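Local coordinates for protein L-rhamnose mutarotase (Formosa agariphila, PDB 6HHN) that catalyses the interconversion of the alpha and beta anomers of L-rhamnose, a step in the breakdown of the algal polysaccharide ulvan, at residues K26-Y29 against K30-D34; N80-I83 against V84-W88; D89-A92 against D93-V97. All coordinates share one frame; numbering follows the deposited sequence.

Contact 1 (K26-Y29 against K30-D34); sequences KQAY and KERHD
Different first torsions bring Y29 and H33, one turn apart on helix 26-34, together. Y29 holds CG anti to the backbone N (chi1 -175°), whereas H33 holds CG beside its own N (chi1 -75°), which folds the imidazole back toward the preceding turn and over the phenol. The rings form an offset stack, centroids 4.0 Å apart and planes inclined by 30°. The imidazole covers one face of the phenol near its rim, with H33 NE2 3.2 Å from Y29 CZ; Y29 CE2 lies 3.6 Å from H33 CD2. NE2 and the phenol OH come close without a hydrogen bond.

Q27 and E31 are exposed. E31 crosses Q27 obliquely, its OE2 3.2 Å from Q27 CG and weakly bonded by Q27 NE2 at 3.4 Å. K30 bends to D34 in a salt bridge, NZ to OD2 3.3 Å. Other side chains leave in other directions: R32 rests CG on A28 O (3.2 Å) before running out to a salt bridge with D93 and a cation-pi contact with F90, while K26 pairs with E109 of the second subunit. Backbone bonds underlie all this, such as K30 N to K26 O at 2.9 Å.

Beyond the stack, W87 and F112 of the second subunit each meet H33 edge-to-face, and V111 of that subunit packs on both rings. This aromatic cluster at the subunit interface is consistent with the rhamnose site of the mutarotase family, a dimeric alpha+beta barrel, in which H33 is probably the proton donor and Y29 a substrate-binding residue.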
ATOM      1  N   LYS A  26      -9.540 -14.232  -5.877  1.00 31.74           N
ATOM      2  CA  LYS A  26      -8.118 -14.065  -5.616  1.00 29.72           C
ATOM      3  C   LYS A  26      -7.290 -14.967  -6.520  1.00 28.88           C
ATOM      4  O   LYS A  26      -6.279 -14.535  -7.082  1.00 29.59           O
ATOM      5  CB  LYS A  26      -7.801 -14.343  -4.141  1.00 35.29           C
ATOM      6  CG  LYS A  26      -6.306 -14.251  -3.806  1.00 37.86           C
ATOM      7  CD  LYS A  26      -6.035 -14.623  -2.356  1.00 40.48           C
ATOM      8  CE  LYS A  26      -4.552 -14.796  -2.097  1.00 42.70           C
ATOM      9  NZ  LYS A  26      -4.326 -15.428  -0.760  1.00 46.44           N
ATOM     10  N   GLN A  27      -7.691 -16.236  -6.659  1.00 32.96           N
ATOM     11  CA  GLN A  27      -6.872 -17.181  -7.411  1.00 32.98           C
ATOM     12  C   GLN A  27      -6.753 -16.750  -8.867  1.00 30.54           C
ATOM     13  O   GLN A  27      -5.651 -16.746  -9.446  1.00 31.28           O
ATOM     14  CB  GLN A  27      -7.462 -18.587  -7.321  1.00 41.69           C
ATOM     15  CG  GLN A  27      -6.453 -19.684  -7.622  1.00 56.79           C
ATOM     16  CD  GLN A  27      -5.270 -19.663  -6.659  1.00 67.90           C
ATOM     17  OE1 GLN A  27      -5.433 -19.412  -5.458  1.00 70.94           O
ATOM     18  NE2 GLN A  27      -4.073 -19.907  -7.184  1.00 71.21           N
ATOM     19  N   ALA A  28      -7.882 -16.388  -9.481  1.00 30.63           N
ATOM     20  CA  ALA A  28      -7.865 -15.964 -10.875  1.00 29.81           C
ATOM     21  C   ALA A  28      -7.023 -14.707 -11.046  1.00 25.42           C
ATOM     22  O   ALA A  28      -6.238 -14.592 -12.001  1.00 26.07           O
ATOM     23  CB  ALA A  28      -9.295 -15.709 -11.347  1.00 32.33           C
ATOM     24  N   TYR A  29      -7.165 -13.757 -10.119  1.00 24.91           N
ATOM     25  CA  TYR A  29      -6.397 -12.521 -10.184  1.00 23.63           C
ATOM     26  C   TYR A  29      -4.908 -12.817 -10.138  1.00 24.64           C
ATOM     27  O   TYR A  29      -4.122 -12.303 -10.950  1.00 23.73           O
ATOM     28  CB  TYR A  29      -6.825 -11.610  -9.023  1.00 22.79           C
ATOM     29  CG  TYR A  29      -6.180 -10.248  -9.076  1.00 22.06           C
ATOM     30  CD1 TYR A  29      -6.742  -9.227  -9.809  1.00 22.95           C
ATOM     31  CD2 TYR A  29      -4.996  -9.991  -8.403  1.00 24.09           C
ATOM     32  CE1 TYR A  29      -6.142  -8.000  -9.893  1.00 24.52           C
ATOM     33  CE2 TYR A  29      -4.400  -8.768  -8.477  1.00 24.92           C
ATOM     34  CZ  TYR A  29      -4.982  -7.767  -9.206  1.00 25.87           C
ATOM     35  OH  TYR A  29      -4.387  -6.525  -9.271  1.00 30.16           O
ATOM     36  N   LYS A  30      -4.500 -13.663  -9.190  1.00 27.50           N
ATOM     37  CA  LYS A  30      -3.086 -13.963  -9.029  1.00 28.25           C
ATOM     38  C   LYS A  30      -2.538 -14.703 -10.242  1.00 28.87           C
ATOM     39  O   LYS A  30      -1.443 -14.387 -10.731  1.00 29.06           O
ATOM     40  CB  LYS A  30      -2.870 -14.775  -7.754  1.00 36.64           C
ATOM     41  CG  LYS A  30      -1.413 -15.124  -7.511  1.00 47.86           C
ATOM     42  CD  LYS A  30      -1.098 -15.225  -6.021  1.00 60.51           C
ATOM     43  CE  LYS A  30       0.340 -15.667  -5.777  1.00 62.24           C
ATOM     44  NZ  LYS A  30       1.064 -16.047  -7.032  1.00 67.81           N
ATOM     45  N   GLU A  31      -3.277 -15.691 -10.749  1.00 30.91           N
ATOM     46  CA  GLU A  31      -2.796 -16.448 -11.901  1.00 30.82           C
ATOM     47  C   GLU A  31      -2.655 -15.558 -13.133  1.00 30.73           C
ATOM     48  O   GLU A  31      -1.665 -15.658 -13.872  1.00 32.60           O
ATOM     49  CB  GLU A  31      -3.743 -17.613 -12.187  1.00 39.63           C
ATOM     50  CG  GLU A  31      -3.791 -18.619 -11.053  1.00 52.40           C
ATOM     51  CD  GLU A  31      -4.877 -19.660 -11.233  1.00 59.64           C
ATOM     52  OE1 GLU A  31      -5.629 -19.571 -12.228  1.00 59.83           O
ATOM     53  OE2 GLU A  31      -4.975 -20.564 -10.373  1.00 64.47           O
ATOM     54  N   ARG A  32      -3.635 -14.678 -13.374  1.00 28.00           N
ATOM     55  CA  ARG A  32      -3.539 -13.792 -14.533  1.00 25.25           C
ATOM     56  C   ARG A  32      -2.363 -12.833 -14.390  1.00 24.45           C
ATOM     57  O   ARG A  32      -1.702 -12.503 -15.388  1.00 26.09           O
ATOM     58  CB  ARG A  32      -4.856 -13.044 -14.733  1.00 25.13           C
ATOM     59  CG  ARG A  32      -6.017 -13.931 -15.152  1.00 26.43           C
ATOM     60  CD  ARG A  32      -7.306 -13.152 -15.431  1.00 31.17           C
ATOM     61  NE  ARG A  32      -8.494 -14.021 -15.374  1.00 31.31           N
ATOM     62  CZ  ARG A  32      -9.750 -13.610 -15.567  1.00 28.69           C
ATOM     63  NH1 ARG A  32     -10.004 -12.342 -15.857  1.00 27.43           N
ATOM     64  NH2 ARG A  32     -10.760 -14.472 -15.466  1.00 29.84           N
ATOM     65  N   HIS A  33      -2.076 -12.379 -13.163  1.00 25.02           N
ATOM     66  CA  HIS A  33      -0.951 -11.472 -12.975  1.00 26.23           C
ATOM     67  C   HIS A  33       0.387 -12.190 -13.048  1.00 27.94           C
ATOM     68  O   HIS A  33       1.380 -11.588 -13.479  1.00 28.13           O
ATOM     69  CB  HIS A  33      -1.123 -10.667 -11.677  1.00 23.95           C
ATOM     70  CG  HIS A  33      -2.141  -9.591 -11.824  1.00 24.26           C
ATOM     71  ND1 HIS A  33      -1.811  -8.270 -12.061  1.00 26.83           N
ATOM     72  CD2 HIS A  33      -3.490  -9.665 -11.893  1.00 20.36           C
ATOM     73  CE1 HIS A  33      -2.919  -7.570 -12.239  1.00 22.03           C
ATOM     74  NE2 HIS A  33      -3.950  -8.393 -12.142  1.00 28.10           N
ATOM     75  N   ASP A  34       0.433 -13.465 -12.659  1.00 28.41           N
ATOM     76  CA  ASP A  34       1.634 -14.262 -12.876  1.00 27.88           C
ATOM     77  C   ASP A  34       1.944 -14.373 -14.366  1.00 30.16           C
ATOM     78  O   ASP A  34       3.103 -14.582 -14.748  1.00 35.06           O
ATOM     79  CB  ASP A  34       1.454 -15.672 -12.298  1.00 32.73           C
ATOM     80  CG  ASP A  34       1.492 -15.713 -10.770  1.00 37.10           C
ATOM     81  OD1 ASP A  34       1.867 -14.710 -10.121  1.00 36.60           O
ATOM     82  OD2 ASP A  34       1.145 -16.777 -10.219  1.00 38.75           O
TER

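Contact 2 (N80-I83 against V84-W88)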
ATOM      1  N   ASN A  80      -5.122   5.631 -22.653  1.00 35.54           N
ATOM      2  CA  ASN A  80      -5.519   5.633 -24.054  1.00 36.96           C
ATOM      3  C   ASN A  80      -4.749   4.616 -24.883  1.00 32.26           C
ATOM      4  O   ASN A  80      -4.876   4.602 -26.109  1.00 35.46           O
ATOM      5  CB  ASN A  80      -5.345   7.031 -24.643  1.00 44.47           C
ATOM      6  CG  ASN A  80      -6.423   7.988 -24.184  1.00 54.06           C
ATOM      7  OD1 ASN A  80      -7.596   7.623 -24.101  1.00 58.75           O
ATOM      8  ND2 ASN A  80      -6.032   9.216 -23.874  1.00 58.45           N
ATOM      9  N   ASN A  81      -3.971   3.760 -24.249  1.00 26.19           N
ATOM     10  CA  ASN A  81      -3.159   2.790 -24.963  1.00 23.99           C
ATOM     11  C   ASN A  81      -3.963   1.528 -25.240  1.00 21.09           C
ATOM     12  O   ASN A  81      -4.656   1.017 -24.356  1.00 21.84           O
ATOM     13  CB  ASN A  81      -1.921   2.465 -24.132  1.00 24.92           C
ATOM     14  CG  ASN A  81      -1.089   1.384 -24.755  1.00 26.36           C
ATOM     15  OD1 ASN A  81      -1.370   0.201 -24.574  1.00 27.12           O
ATOM     16  ND2 ASN A  81      -0.046   1.778 -25.497  1.00 30.28           N
ATOM     17  N   GLU A  82      -3.840   1.009 -26.468  1.00 24.16           N
ATOM     18  CA  GLU A  82      -4.658  -0.124 -26.901  1.00 23.26           C
ATOM     19  C   GLU A  82      -4.385  -1.377 -26.075  1.00 19.33           C
ATOM     20  O   GLU A  82      -5.306  -2.169 -25.804  1.00 20.89           O
ATOM     21  CB  GLU A  82      -4.403  -0.382 -28.392  1.00 31.80           C
ATOM     22  CG  GLU A  82      -5.083  -1.612 -28.967  1.00 39.88           C
ATOM     23  CD  GLU A  82      -4.782  -1.828 -30.451  1.00 50.53           C
ATOM     24  OE1 GLU A  82      -5.674  -2.331 -31.171  1.00 50.84           O
ATOM     25  OE2 GLU A  82      -3.658  -1.492 -30.897  1.00 54.51           O
ATOM     26  N   ILE A  83      -3.134  -1.600 -25.684  1.00 21.30           N
ATOM     27  CA  ILE A  83      -2.813  -2.800 -24.922  1.00 19.83           C
ATOM     28  C   ILE A  83      -3.366  -2.706 -23.506  1.00 17.74           C
ATOM     29  O   ILE A  83      -3.853  -3.701 -22.949  1.00 17.74           O
ATOM     30  CB  ILE A  83      -1.301  -3.054 -24.926  1.00 22.70           C
ATOM     31  CG1 ILE A  83      -0.800  -3.294 -26.374  1.00 29.53           C
ATOM     32  CG2 ILE A  83      -0.953  -4.245 -24.090  1.00 26.50           C
ATOM     33  CD1 ILE A  83       0.708  -3.285 -26.589  1.00 38.18           C
ATOM     34  N   VAL A  84      -3.277  -1.524 -22.887  1.00 18.82           N
ATOM     35  CA  VAL A  84      -3.871  -1.328 -21.563  1.00 18.94           C
ATOM     36  C   VAL A  84      -5.365  -1.598 -21.623  1.00 17.60           C
ATOM     37  O   VAL A  84      -5.928  -2.270 -20.752  1.00 17.92           O
ATOM     38  CB  VAL A  84      -3.554   0.088 -21.050  1.00 19.15           C
ATOM     39  CG1 VAL A  84      -4.366   0.392 -19.799  1.00 20.66           C
ATOM     40  CG2 VAL A  84      -2.056   0.234 -20.800  1.00 22.27           C
ATOM     41  N   LYS A  85      -6.037  -1.076 -22.650  1.00 17.56           N
ATOM     42  CA  LYS A  85      -7.474  -1.284 -22.754  1.00 17.94           C
ATOM     43  C   LYS A  85      -7.803  -2.757 -22.951  1.00 16.16           C
ATOM     44  O   LYS A  85      -8.798  -3.254 -22.407  1.00 17.65           O
ATOM     45  CB  LYS A  85      -8.048  -0.437 -23.884  1.00 20.58           C
ATOM     46  CG  LYS A  85      -8.011   1.060 -23.591  1.00 25.85           C
ATOM     47  CD  LYS A  85      -8.708   1.863 -24.688  1.00 34.55           C
ATOM     48  CE  LYS A  85      -7.733   2.457 -25.667  1.00 46.05           C
ATOM     49  NZ  LYS A  85      -8.442   3.195 -26.746  1.00 44.89           N
ATOM     50  N   LYS A  86      -6.970  -3.477 -23.721  1.00 17.30           N
ATOM     51  CA  LYS A  86      -7.164  -4.916 -23.859  1.00 17.19           C
ATOM     52  C   LYS A  86      -6.983  -5.638 -22.533  1.00 14.99           C
ATOM     53  O   LYS A  86      -7.702  -6.599 -22.241  1.00 16.10           O
ATOM     54  CB  LYS A  86      -6.211  -5.483 -24.919  1.00 17.61           C
ATOM     55  CG  LYS A  86      -6.638  -5.201 -26.335  1.00 18.69           C
ATOM     56  CD  LYS A  86      -5.511  -5.531 -27.286  1.00 19.36           C
ATOM     57  CE  LYS A  86      -5.918  -5.326 -28.735  1.00 22.09           C
ATOM     58  NZ  LYS A  86      -6.913  -6.343 -29.154  1.00 22.77           N
ATOM     59  N   TRP A  87      -6.019  -5.191 -21.711  1.00 15.12           N
ATOM     60  CA  TRP A  87      -5.837  -5.788 -20.388  1.00 15.53           C
ATOM     61  C   TRP A  87      -7.066  -5.540 -19.508  1.00 15.23           C
ATOM     62  O   TRP A  87      -7.560  -6.457 -18.849  1.00 15.12           O
ATOM     63  CB  TRP A  87      -4.555  -5.239 -19.725  1.00 15.95           C
ATOM     64  CG  TRP A  87      -4.311  -5.855 -18.371  1.00 14.86           C
ATOM     65  CD1 TRP A  87      -4.500  -5.261 -17.159  1.00 17.15           C
ATOM     66  CD2 TRP A  87      -3.849  -7.177 -18.105  1.00 16.67           C
ATOM     67  NE1 TRP A  87      -4.176  -6.138 -16.139  1.00 21.09           N
ATOM     68  CE2 TRP A  87      -3.770  -7.321 -16.697  1.00 18.85           C
ATOM     69  CE3 TRP A  87      -3.474  -8.257 -18.916  1.00 16.37           C
ATOM     70  CZ2 TRP A  87      -3.358  -8.505 -16.088  1.00 19.57           C
ATOM     71  CZ3 TRP A  87      -3.042  -9.424 -18.308  1.00 19.44           C
ATOM     72  CH2 TRP A  87      -3.009  -9.542 -16.904  1.00 20.41           C
ATOM     73  N   TRP A  88      -7.580  -4.323 -19.516  1.00 16.45           N
ATOM     74  CA  TRP A  88      -8.808  -4.045 -18.777  1.00 16.76           C
ATOM     75  C   TRP A  88      -9.934  -4.969 -19.230  1.00 15.66           C
ATOM     76  O   TRP A  88     -10.665  -5.539 -18.399  1.00 16.32           O
ATOM     77  CB  TRP A  88      -9.197  -2.594 -18.993  1.00 20.69           C
ATOM     78  CG  TRP A  88      -8.300  -1.601 -18.344  1.00 25.26           C
ATOM     79  CD1 TRP A  88      -7.350  -1.835 -17.390  1.00 28.55           C
ATOM     80  CD2 TRP A  88      -8.263  -0.202 -18.616  1.00 30.43           C
ATOM     81  NE1 TRP A  88      -6.742  -0.651 -17.033  1.00 31.79           N
ATOM     82  CE2 TRP A  88      -7.286   0.363 -17.780  1.00 32.27           C
ATOM     83  CE3 TRP A  88      -8.980   0.630 -19.476  1.00 32.80           C
ATOM     84  CZ2 TRP A  88      -7.003   1.722 -17.788  1.00 36.59           C
ATOM     85  CZ3 TRP A  88      -8.688   1.977 -19.493  1.00 36.64           C
ATOM     86  CH2 TRP A  88      -7.711   2.509 -18.654  1.00 36.85           C
TER
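N81, at the N-cap of helix 82-91, grips the first turn through its side chain. A chi1 of 175° swings the amide beside the carbonyl carbon, turning OD1 back toward the amides that have no carbonyl of an earlier helical turn to bond. V84 N donates to N81 OD1 over 3.1 Å, in the amide plane and on a lone pair, with an N-H...O angle of 158°. I83 N reaches the same oxygen at 2.8 Å, but this second bond is strongly bent and weak.

The remaining polar links are main-chain bonds of the helix. N81 O accepts from K85 N at 3.0 Å, and the next two bonds of the pattern join E82 O to K86 N and I83 O to W87 N.

Van der Waals contact is local. V84 crosses the N81 side chain at about a right angle, CG2 resting 4.0 Å from N81 CB, while its CG1 lies over one face of the W88 ring near the rim. K86 runs alongside E82, pointing the same way, with CE 3.8 Å from E82 CG. K85, bent at chi3 (-99°), lays its CE against the carbonyl oxygen of N80, 3.6 Å from that O.

Charge enters only loosely: E82 OE1 and K86 NZ stay 4.7 Å apart, so methylene packing rather than an ion pair joins these exposed side chains. Around the contact, I83 and N81 lean on L43 of helix 38-46, and W87 meets W37 edge-to-face and packs on L40.

The cap thus satisfies the start of a helix whose later residues, W87 and W88, probably bind the sugar; the partly negative OD1, and probably E82 in the first turn, suit the positive N-terminal end of the helix dipole.

Contact 3 (D89-A92 against D93-V97)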
ATOM      1  N   ASP A  89     -10.119  -5.114 -20.543  1.00 15.63           N
ATOM      2  CA  ASP A  89     -11.179  -5.998 -21.024  1.00 16.85           C
ATOM      3  C   ASP A  89     -10.967  -7.427 -20.521  1.00 15.60           C
ATOM      4  O   ASP A  89     -11.918  -8.124 -20.149  1.00 17.08           O
ATOM      5  CB  ASP A  89     -11.186  -6.019 -22.554  1.00 17.91           C
ATOM      6  CG  ASP A  89     -11.626  -4.697 -23.201  1.00 21.10           C
ATOM      7  OD1 ASP A  89     -12.201  -3.820 -22.533  1.00 22.07           O
ATOM      8  OD2 ASP A  89     -11.387  -4.545 -24.428  1.00 23.03           O
ATOM      9  N   PHE A  90      -9.721  -7.912 -20.563  1.00 15.61           N
ATOM     10  CA  PHE A  90      -9.402  -9.274 -20.136  1.00 16.41           C
ATOM     11  C   PHE A  90      -9.708  -9.502 -18.665  1.00 16.19           C
ATOM     12  O   PHE A  90     -10.117 -10.607 -18.283  1.00 17.42           O
ATOM     13  CB  PHE A  90      -7.923  -9.494 -20.455  1.00 15.64           C
ATOM     14  CG  PHE A  90      -7.354 -10.803 -20.026  1.00 15.22           C
ATOM     15  CD1 PHE A  90      -7.750 -11.986 -20.596  1.00 16.57           C
ATOM     16  CD2 PHE A  90      -6.322 -10.836 -19.092  1.00 16.79           C
ATOM     17  CE1 PHE A  90      -7.189 -13.193 -20.219  1.00 17.73           C
ATOM     18  CE2 PHE A  90      -5.743 -12.027 -18.722  1.00 19.77           C
ATOM     19  CZ  PHE A  90      -6.172 -13.214 -19.285  1.00 18.30           C
ATOM     20  N   MET A  91      -9.544  -8.476 -17.829  1.00 15.17           N
ATOM     21  CA  MET A  91      -9.695  -8.586 -16.391  1.00 15.68           C
ATOM     22  C   MET A  91     -11.099  -8.243 -15.896  1.00 17.18           C
ATOM     23  O   MET A  91     -11.357  -8.363 -14.690  1.00 18.56           O
ATOM     24  CB  MET A  91      -8.689  -7.649 -15.709  1.00 18.06           C
ATOM     25  CG  MET A  91      -7.232  -8.065 -15.882  1.00 19.60           C
ATOM     26  SD  MET A  91      -6.868  -9.662 -15.174  1.00 22.04           S
ATOM     27  CE  MET A  91      -7.332  -9.350 -13.481  1.00 25.04           C
ATOM     28  N   ALA A  92     -12.004  -7.808 -16.765  1.00 16.84           N
ATOM     29  CA  ALA A  92     -13.201  -7.106 -16.315  1.00 17.78           C
ATOM     30  C   ALA A  92     -14.203  -8.009 -15.605  1.00 18.98           C
ATOM     31  O   ALA A  92     -15.051  -7.496 -14.880  1.00 24.38           O
ATOM     32  CB  ALA A  92     -13.877  -6.436 -17.509  1.00 21.64           C
ATOM     33  N   ASP A  93     -14.109  -9.323 -15.793  1.00 18.95           N
ATOM     34  CA  ASP A  93     -15.050 -10.242 -15.164  1.00 21.27           C
ATOM     35  C   ASP A  93     -14.770 -10.453 -13.689  1.00 21.86           C
ATOM     36  O   ASP A  93     -15.682 -10.876 -12.959  1.00 26.77           O
ATOM     37  CB  ASP A  93     -15.027 -11.604 -15.870  1.00 25.73           C
ATOM     38  CG  ASP A  93     -13.609 -12.227 -15.970  1.00 28.44           C
ATOM     39  OD1 ASP A  93     -12.589 -11.498 -16.013  1.00 30.48           O
ATOM     40  OD2 ASP A  93     -13.517 -13.471 -16.036  1.00 34.59           O
ATOM     41  N   ILE A  94     -13.552 -10.196 -13.220  1.00 20.93           N
ATOM     42  CA  ILE A  94     -13.202 -10.481 -11.828  1.00 21.79           C
ATOM     43  C   ILE A  94     -12.891  -9.240 -11.021  1.00 21.15           C
ATOM     44  O   ILE A  94     -12.655  -9.358  -9.814  1.00 20.56           O
ATOM     45  CB  ILE A  94     -12.068 -11.516 -11.719  1.00 24.74           C
ATOM     46  CG1 ILE A  94     -10.771 -10.950 -12.274  1.00 21.75           C
ATOM     47  CG2 ILE A  94     -12.498 -12.805 -12.449  1.00 27.27           C
ATOM     48  CD1 ILE A  94      -9.618 -11.942 -12.189  1.00 28.31           C
ATOM     49  N   MET A  95     -12.856  -8.060 -11.633  0.58 22.26           N
ATOM     50  CA  MET A  95     -12.596  -6.796 -10.960  0.58 23.50           C
ATOM     51  C   MET A  95     -13.863  -5.945 -10.950  0.58 19.28           C
ATOM     52  O   MET A  95     -14.727  -6.086 -11.814  0.58 22.15           O
ATOM     53  CB  MET A  95     -11.511  -5.988 -11.712  0.58 18.84           C
ATOM     54  CG  MET A  95     -10.175  -6.669 -11.887  0.58 24.04           C
ATOM     55  SD  MET A  95      -9.214  -6.623 -10.380  0.58 24.63           S
ATOM     56  CE  MET A  95      -8.816  -4.867 -10.262  0.58 22.58           C
ATOM     57  N   GLN A  96     -13.957  -5.054  -9.966  1.00 19.52           N
ATOM     58  CA  GLN A  96     -14.948  -3.995  -9.984  1.00 18.84           C
ATOM     59  C   GLN A  96     -14.499  -2.932 -10.975  1.00 16.89           C
ATOM     60  O   GLN A  96     -13.437  -2.321 -10.807  1.00 17.72           O
ATOM     61  CB  GLN A  96     -15.124  -3.409  -8.593  1.00 23.75           C
ATOM     62  CG  GLN A  96     -16.315  -2.529  -8.478  1.00 28.29           C
ATOM     63  CD  GLN A  96     -16.529  -2.031  -7.057  1.00 31.96           C
ATOM     64  OE1 GLN A  96     -17.044  -2.740  -6.201  1.00 36.39           O
ATOM     65  NE2 GLN A  96     -16.085  -0.829  -6.802  1.00 36.28           N
ATOM     66  N   VAL A  97     -15.268  -2.748 -12.040  1.00 18.24           N
ATOM     67  CA  VAL A  97     -14.840  -1.923 -13.149  1.00 16.83           C
ATOM     68  C   VAL A  97     -15.904  -0.922 -13.552  1.00 16.58           C
ATOM     69  O   VAL A  97     -17.088  -1.082 -13.266  1.00 19.54           O
ATOM     70  CB  VAL A  97     -14.440  -2.749 -14.389  1.00 16.80           C
ATOM     71  CG1 VAL A  97     -13.329  -3.710 -14.076  1.00 18.02           C
ATOM     72  CG2 VAL A  97     -15.644  -3.495 -14.958  1.00 19.74           C
TER
HETATM   73  O   HOH W   1     -16.617  -6.751 -13.200  1.00 25.49           O
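M91 touches I94 through its terminal methyl: CE sits 3.7 Å from I94 CD1, the two chains meeting at a slant. M91 is bent at both chi2 (-62°) and chi3, which curls the methyl round to the isoleucine. The M91 carbonyl serves two amides. I94 N donates to M91 O at 3.2 Å from well above the carbonyl plane (42°), and M95 N adds a weak bond to the same oxygen at 3.4 Å. Farther along, V97 folds back so that CG2 comes within 4.3 Å of A92 CB.

These bonds turn the chain from helix 82-91 into the loop that leads to strand 106-114, the last strand of the subunit's antiparallel sheet, in the dimeric alpha+beta barrel fold.

The next shell fixes the turn against helix 26-34. D93 CG takes the crowded position between its backbone N and carbonyl carbon, placing OD1 3.5 Å from F90 O; NH1 of R32 lies close to both oxygens and makes its salt bridge to D93. M91 packs on Y29 and, less certainly because it has two conformers, so does M95. The I94 backbone bonds to N22.

In the fold
All three contacts are local and partly buried, but unevenly. The Y29-H33 side of contact 1 and M91, I94 and M95 of contact 3 are buried, whereas E82, K85 and K86 of contact 2 face outward. Contacts 2 and 3 share helix 82-91, at its capped start and its exit into a loop; contact 1 lies on helix 26-34, and the second subunit touches it alone. Aromatic stacking marks contact 1, capping and backbone bonds contact 2, methionine packing and one shared carbonyl contact 3. R32 ties helix 26-34 to the loop after helix 82-91 through D93, a 2.7 Å salt bridge from R32 NH1 to D93 OD1, while H33 meets W87 on the helix itself.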